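Local atomic coordinates of nitrate transport protein nrtA (Synechocystis sp., PDB entry 2G29), a protein that captures nitrate in the periplasm as the substrate-binding component of the NrtABCD ABC transporter, which is probably also involved in nitrite transport. Residues A[29-34]-A[252-257]; A[54-59]-A[263-268]. One frame throughout, in Å; residues are numbered along the deposited sequence.

Interaction 1. Residues A[29-34]-A[252-257]; sequences APEVTT and NPKAAK
Glu31 reaches from an N-terminal loop to the first turn of helix 253-271 and grips two backbone amides with its carboxylate. Its CB passes 3.5 Å from OD1 of Asn252, and CG, set beside the backbone N of Glu31, stays 4.2 Å from the same oxygen. A bend at the next torsion (chi2 85°) swings CD over the helix start, nearest to N of Lys254 (3.4 Å) and CA of Asn252. OE2 accepts the N-H of Lys254 at 2.8 Å through its syn lone pair, in a fairly straight bond of 163°; OE1 takes the N-H of Ala255 at 2.9 Å, also on the syn side but 16° out of the carboxylate plane. Asn252 stands at the N-cap position, yet its side chain makes no capping bond; Glu31 serves these N-H groups instead. First-turn N-H groups have no helix carbonyl to bond, so Pro253, which has no N-H, costs no helix bond; its CD lies 3.1 Å from OE2 of Glu31. Alongside, CB of Pro30 packs 3.7 Å from CB of Ala255, whose small side chain lets the loop come close, and Met62 touches both residues. CD of Lys254 runs 3.3 Å from O of Ala29. For Glu31, a place at the positive end of the helix dipole, with two amide N-H groups on its oxygens, probably favours the ionised form; Lys254 adds a more distant positive charge.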
loop_
_atom_site.group_PDB
_atom_site.type_symbol
_atom_site.label_atom_id
_atom_site.label_comp_id
_atom_site.label_asym_id
_atom_site.label_seq_id
_atom_site.Cartn_x
_atom_site.Cartn_y
_atom_site.Cartn_z
ATOM N N ALA A 29 -4.293 -30.036 -7.982
ATOM C CA ALA A 29 -3.113 -29.848 -7.140
ATOM C C ALA A 29 -2.109 -28.864 -7.697
ATOM O O ALA A 29 -1.878 -28.798 -8.908
ATOM C CB ALA A 29 -2.423 -31.201 -6.888
ATOM N N PRO A 30 -1.508 -28.059 -6.810
ATOM C CA PRO A 30 -0.520 -27.097 -7.303
ATOM C C PRO A 30 0.618 -27.796 -8.030
ATOM O O PRO A 30 1.022 -28.903 -7.645
ATOM C CB PRO A 30 -0.046 -26.400 -6.025
ATOM C CG PRO A 30 -0.308 -27.379 -4.944
ATOM C CD PRO A 30 -1.659 -27.963 -5.352
ATOM N N GLU A 31 1.136 -27.151 -9.074
ATOM C CA GLU A 31 2.238 -27.678 -9.875
ATOM C C GLU A 31 3.540 -27.657 -9.056
ATOM O O GLU A 31 4.449 -28.462 -9.273
ATOM C CB GLU A 31 2.413 -26.840 -11.153
ATOM C CG GLU A 31 1.187 -26.760 -12.083
ATOM C CD GLU A 31 0.208 -25.649 -11.678
ATOM O OE1 GLU A 31 0.407 -25.037 -10.600
ATOM O OE2 GLU A 31 -0.760 -25.398 -12.437
ATOM N N VAL A 32 3.619 -26.716 -8.123
ATOM C CA VAL A 32 4.773 -26.571 -7.248
ATOM C C VAL A 32 4.237 -26.322 -5.860
ATOM O O VAL A 32 3.135 -25.807 -5.706
ATOM C CB VAL A 32 5.666 -25.392 -7.658
ATOM C CG1 VAL A 32 6.773 -25.206 -6.640
ATOM C CG2 VAL A 32 6.266 -25.639 -9.035
ATOM N N THR A 33 5.018 -26.703 -4.849
ATOM C CA THR A 33 4.619 -26.560 -3.466
ATOM C C THR A 33 5.302 -25.406 -2.755
ATOM O O THR A 33 5.111 -25.218 -1.556
ATOM C CB THR A 33 4.908 -27.847 -2.664
ATOM O OG1 THR A 33 6.307 -28.139 -2.725
ATOM C CG2 THR A 33 4.119 -29.019 -3.247
ATOM N N THR A 34 6.090 -24.644 -3.503
ATOM C CA THR A 34 6.790 -23.496 -2.934
ATOM C C THR A 34 6.644 -22.274 -3.834
ATOM O O THR A 34 6.311 -22.383 -5.003
ATOM C CB THR A 34 8.312 -23.776 -2.779
ATOM O OG1 THR A 34 8.926 -22.742 -1.989
ATOM C CG2 THR A 34 8.993 -23.833 -4.129
ATOM N N ASN A 252 2.261 -21.872 -13.554
ATOM C CA ASN A 252 1.706 -22.559 -12.387
ATOM C C ASN A 252 0.321 -22.037 -11.990
ATOM O O ASN A 252 0.127 -21.556 -10.868
ATOM C CB ASN A 252 2.671 -22.379 -11.210
ATOM C CG ASN A 252 4.072 -22.823 -11.541
ATOM O OD1 ASN A 252 4.319 -24.011 -11.776
ATOM N ND2 ASN A 252 4.998 -21.880 -11.578
ATOM N N PRO A 253 -0.676 -22.155 -12.886
ATOM C CA PRO A 253 -2.016 -21.657 -12.556
ATOM C C PRO A 253 -2.708 -22.279 -11.357
ATOM O O PRO A 253 -3.431 -21.603 -10.631
ATOM C CB PRO A 253 -2.786 -21.809 -13.870
ATOM C CG PRO A 253 -2.110 -22.987 -14.531
ATOM C CD PRO A 253 -0.643 -22.817 -14.206
ATOM N N LYS A 254 -2.471 -23.566 -11.127
ATOM C CA LYS A 254 -3.095 -24.199 -9.990
ATOM C C LYS A 254 -2.459 -23.740 -8.673
ATOM O O LYS A 254 -3.158 -23.546 -7.673
ATOM C CB LYS A 254 -3.021 -25.722 -10.133
ATOM C CG LYS A 254 -3.787 -26.264 -11.344
ATOM C CD LYS A 254 -3.351 -27.685 -11.676
ATOM C CE LYS A 254 -3.996 -28.176 -12.974
ATOM N NZ LYS A 254 -3.380 -29.480 -13.408
ATOM N N ALA A 255 -1.136 -23.568 -8.666
ATOM C CA ALA A 255 -0.443 -23.093 -7.463
ATOM C C ALA A 255 -0.830 -21.630 -7.223
ATOM O O ALA A 255 -1.001 -21.216 -6.081
ATOM C CB ALA A 255 1.074 -23.209 -7.625
ATOM N N ALA A 256 -0.987 -20.845 -8.287
ATOM C CA ALA A 256 -1.383 -19.443 -8.085
ATOM C C ALA A 256 -2.793 -19.362 -7.478
ATOM O O ALA A 256 -3.076 -18.491 -6.665
ATOM C CB ALA A 256 -1.335 -18.689 -9.412
ATOM N N LYS A 257 -3.673 -20.302 -7.841
ATOM C CA LYS A 257 -5.020 -20.302 -7.277
ATOM C C LYS A 257 -4.941 -20.709 -5.799
ATOM O O LYS A 257 -5.624 -20.140 -4.931
ATOM C CB LYS A 257 -5.934 -21.260 -8.061
ATOM C CG LYS A 257 -7.375 -21.248 -7.551
ATOM C CD LYS A 257 -8.252 -22.239 -8.341
ATOM C CE LYS A 257 -9.730 -22.005 -8.093
ATOM N NZ LYS A 257 -10.556 -22.993 -8.893
#

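Interaction 2. Residues A[54-59]-A[263-268]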
loop_
_atom_site.group_PDB
_atom_site.type_symbol
_atom_site.label_atom_id
_atom_site.label_comp_id
_atom_site.label_asym_id
_atom_site.label_seq_id
_atom_site.Cartn_x
_atom_site.Cartn_y
_atom_site.Cartn_z
ATOM N N LYS A 54 -0.376 -19.314 10.354
ATOM C CA LYS A 54 -1.600 -20.020 10.727
ATOM C C LYS A 54 -1.904 -21.178 9.800
ATOM O O LYS A 54 -3.018 -21.719 9.822
ATOM C CB LYS A 54 -2.798 -19.066 10.813
ATOM C CG LYS A 54 -2.597 -17.879 11.755
ATOM C CD LYS A 54 -2.274 -18.294 13.179
ATOM C CE LYS A 54 -3.456 -19.008 13.810
ATOM N NZ LYS A 54 -3.241 -19.396 15.258
ATOM N N GLY A 55 -0.912 -21.541 8.988
ATOM C CA GLY A 55 -1.005 -22.688 8.087
ATOM C C GLY A 55 -1.933 -22.614 6.884
ATOM O O GLY A 55 -2.312 -23.642 6.320
ATOM N N PHE A 56 -2.308 -21.415 6.461
ATOM C CA PHE A 56 -3.197 -21.333 5.310
ATOM C C PHE A 56 -2.517 -21.803 4.006
ATOM O O PHE A 56 -3.155 -22.469 3.177
ATOM C CB PHE A 56 -3.752 -19.920 5.181
ATOM C CG PHE A 56 -4.745 -19.562 6.260
ATOM C CD1 PHE A 56 -4.454 -18.593 7.215
ATOM C CD2 PHE A 56 -5.974 -20.209 6.323
ATOM C CE1 PHE A 56 -5.362 -18.273 8.214
ATOM C CE2 PHE A 56 -6.889 -19.899 7.316
ATOM C CZ PHE A 56 -6.585 -18.923 8.269
ATOM N N TYR A 57 -1.231 -21.495 3.794
ATOM C CA TYR A 57 -0.597 -21.981 2.567
ATOM C C TYR A 57 -0.581 -23.506 2.533
ATOM O O TYR A 57 -0.823 -24.128 1.491
ATOM C CB TYR A 57 0.862 -21.509 2.406
ATOM C CG TYR A 57 1.083 -20.016 2.290
ATOM C CD1 TYR A 57 1.891 -19.355 3.215
ATOM C CD2 TYR A 57 0.511 -19.277 1.258
ATOM C CE1 TYR A 57 2.125 -17.984 3.114
ATOM C CE2 TYR A 57 0.745 -17.903 1.142
ATOM C CZ TYR A 57 1.553 -17.268 2.086
ATOM O OH TYR A 57 1.730 -15.879 2.017
ATOM N N ALA A 58 -0.285 -24.104 3.680
ATOM C CA ALA A 58 -0.212 -25.557 3.759
ATOM C C ALA A 58 -1.579 -26.172 3.529
ATOM O O ALA A 58 -1.682 -27.209 2.893
ATOM C CB ALA A 58 0.359 -25.971 5.122
ATOM N N LYS A 59 -2.616 -25.524 4.043
ATOM C CA LYS A 59 -3.977 -25.995 3.849
ATOM C C LYS A 59 -4.273 -26.131 2.343
ATOM O O LYS A 59 -5.010 -27.030 1.933
ATOM C CB LYS A 59 -4.958 -25.041 4.535
ATOM C CG LYS A 59 -6.428 -25.401 4.356
ATOM C CD LYS A 59 -7.336 -24.474 5.130
ATOM C CE LYS A 59 -8.783 -24.743 4.798
ATOM N NZ LYS A 59 -9.674 -23.823 5.532
ATOM N N VAL A 263 -4.240 -16.726 0.798
ATOM C CA VAL A 263 -4.183 -15.307 1.177
ATOM C C VAL A 263 -5.577 -14.754 1.547
ATOM O O VAL A 263 -5.722 -13.975 2.478
ATOM C CB VAL A 263 -3.545 -14.471 0.031
ATOM C CG1 VAL A 263 -3.733 -12.959 0.272
ATOM C CG2 VAL A 263 -2.028 -14.771 -0.033
ATOM N N MET A 264 -6.615 -15.152 0.821
ATOM C CA MET A 264 -7.963 -14.708 1.131
ATOM C C MET A 264 -8.407 -15.182 2.523
ATOM O O MET A 264 -9.031 -14.428 3.284
ATOM C CB MET A 264 -8.940 -15.280 0.120
ATOM C CG MET A 264 -8.876 -14.632 -1.206
ATOM S SD MET A 264 -10.061 -15.415 -2.333
ATOM C CE MET A 264 -9.750 -14.448 -3.660
ATOM N N GLU A 265 -8.123 -16.444 2.844
ATOM C CA GLU A 265 -8.513 -16.923 4.169
ATOM C C GLU A 265 -7.704 -16.179 5.227
ATOM O O GLU A 265 -8.236 -15.840 6.261
ATOM C CB GLU A 265 -8.282 -18.423 4.302
ATOM C CG GLU A 265 -9.282 -19.267 3.509
ATOM C CD GLU A 265 -9.740 -20.461 4.318
ATOM O OE1 GLU A 265 -8.890 -21.303 4.658
ATOM O OE2 GLU A 265 -10.947 -20.546 4.624
ATOM N N ALA A 266 -6.432 -15.898 4.949
ATOM C CA ALA A 266 -5.639 -15.167 5.936
ATOM C C ALA A 266 -6.192 -13.762 6.087
ATOM O O ALA A 266 -6.181 -13.186 7.192
ATOM C CB ALA A 266 -4.168 -15.128 5.522
ATOM N N GLN A 267 -6.662 -13.166 4.988
ATOM C CA GLN A 267 -7.260 -11.834 5.072
ATOM C C GLN A 267 -8.510 -11.825 5.960
ATOM O O GLN A 267 -8.718 -10.912 6.739
ATOM C CB GLN A 267 -7.635 -11.312 3.685
ATOM C CG GLN A 267 -6.441 -10.834 2.871
ATOM C CD GLN A 267 -6.862 -10.373 1.493
ATOM O OE1 GLN A 267 -7.457 -11.138 0.737
ATOM N NE2 GLN A 267 -6.555 -9.112 1.159
ATOM N N GLN A 268 -9.351 -12.849 5.805
ATOM C CA GLN A 268 -10.562 -12.954 6.611
ATOM C C GLN A 268 -10.191 -13.103 8.084
ATOM O O GLN A 268 -10.837 -12.518 8.965
ATOM C CB GLN A 268 -11.369 -14.151 6.122
ATOM C CG GLN A 268 -12.036 -13.879 4.780
ATOM C CD GLN A 268 -12.721 -15.096 4.231
ATOM O OE1 GLN A 268 -12.109 -15.924 3.564
ATOM N NE2 GLN A 268 -14.002 -15.216 4.514
#
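The Phe56 ring lies with one face against the backbone of helix 253-271: the carbonyl carbon of Glu265 sits 4.2 Å above its centre, and N of Ala266 is offset toward the rim. Over the same face, CB of Ala266 lies 3.9 Å from CD1 of Phe56 and CB of Glu265 3.5 Å from CD2. Beside the rim, OE1 of Glu265 comes 3.5 Å from CD2 of Phe56, the carboxylate standing steeply to the ring, planes 78° apart. A flat phenyl can lie on helix backbone, and alanine keeps that surface low. The Tyr57 ring meets CG2 of Val263 obliquely, while its hydroxyl is hydrogen-bonded to the carbonyl of Leu48. Short helix 56-59 rests on the long helix 253-271 within a two-domain, C-clamp-shaped periplasmic binding protein; the Val263 side chain is about 10 Å from that of the nitrate-binding residue Lys240. Lys59 closes the outer side: its long aliphatic chain, fully extended with CG anti to the backbone N (chi1 178°), passes CD and CE near OE1 of Glu265 and carries NZ to 2.8 Å from that oxygen. The salt bridge uses its syn lone pair; Tyr60 OH adds a weak hydrogen bond.

In the fold
Both contacts bind N-terminal segments to helix 253-271: interaction 1 at its first turn, interaction 2 further along, with centres 15 Å apart and nearest atoms about 7 Å apart. Along the chain the order is 29-34, 54-59, 252-257, 263-268, so the two pairs alternate. Strand 36-39 and helix 46-53 lie between the two N-terminal segments; the strand shares a five-stranded mixed sheet with 240-245, which begins with the nitrate-binding residue Lys240 and leads through helix 246-251 into helix 253-271. The long helix brings together parts of the chain about 200 residues apart, probably within one of the two domains. Interaction 1 lies at the surface, away from the nitrate site, and interaction 2 is partly buried.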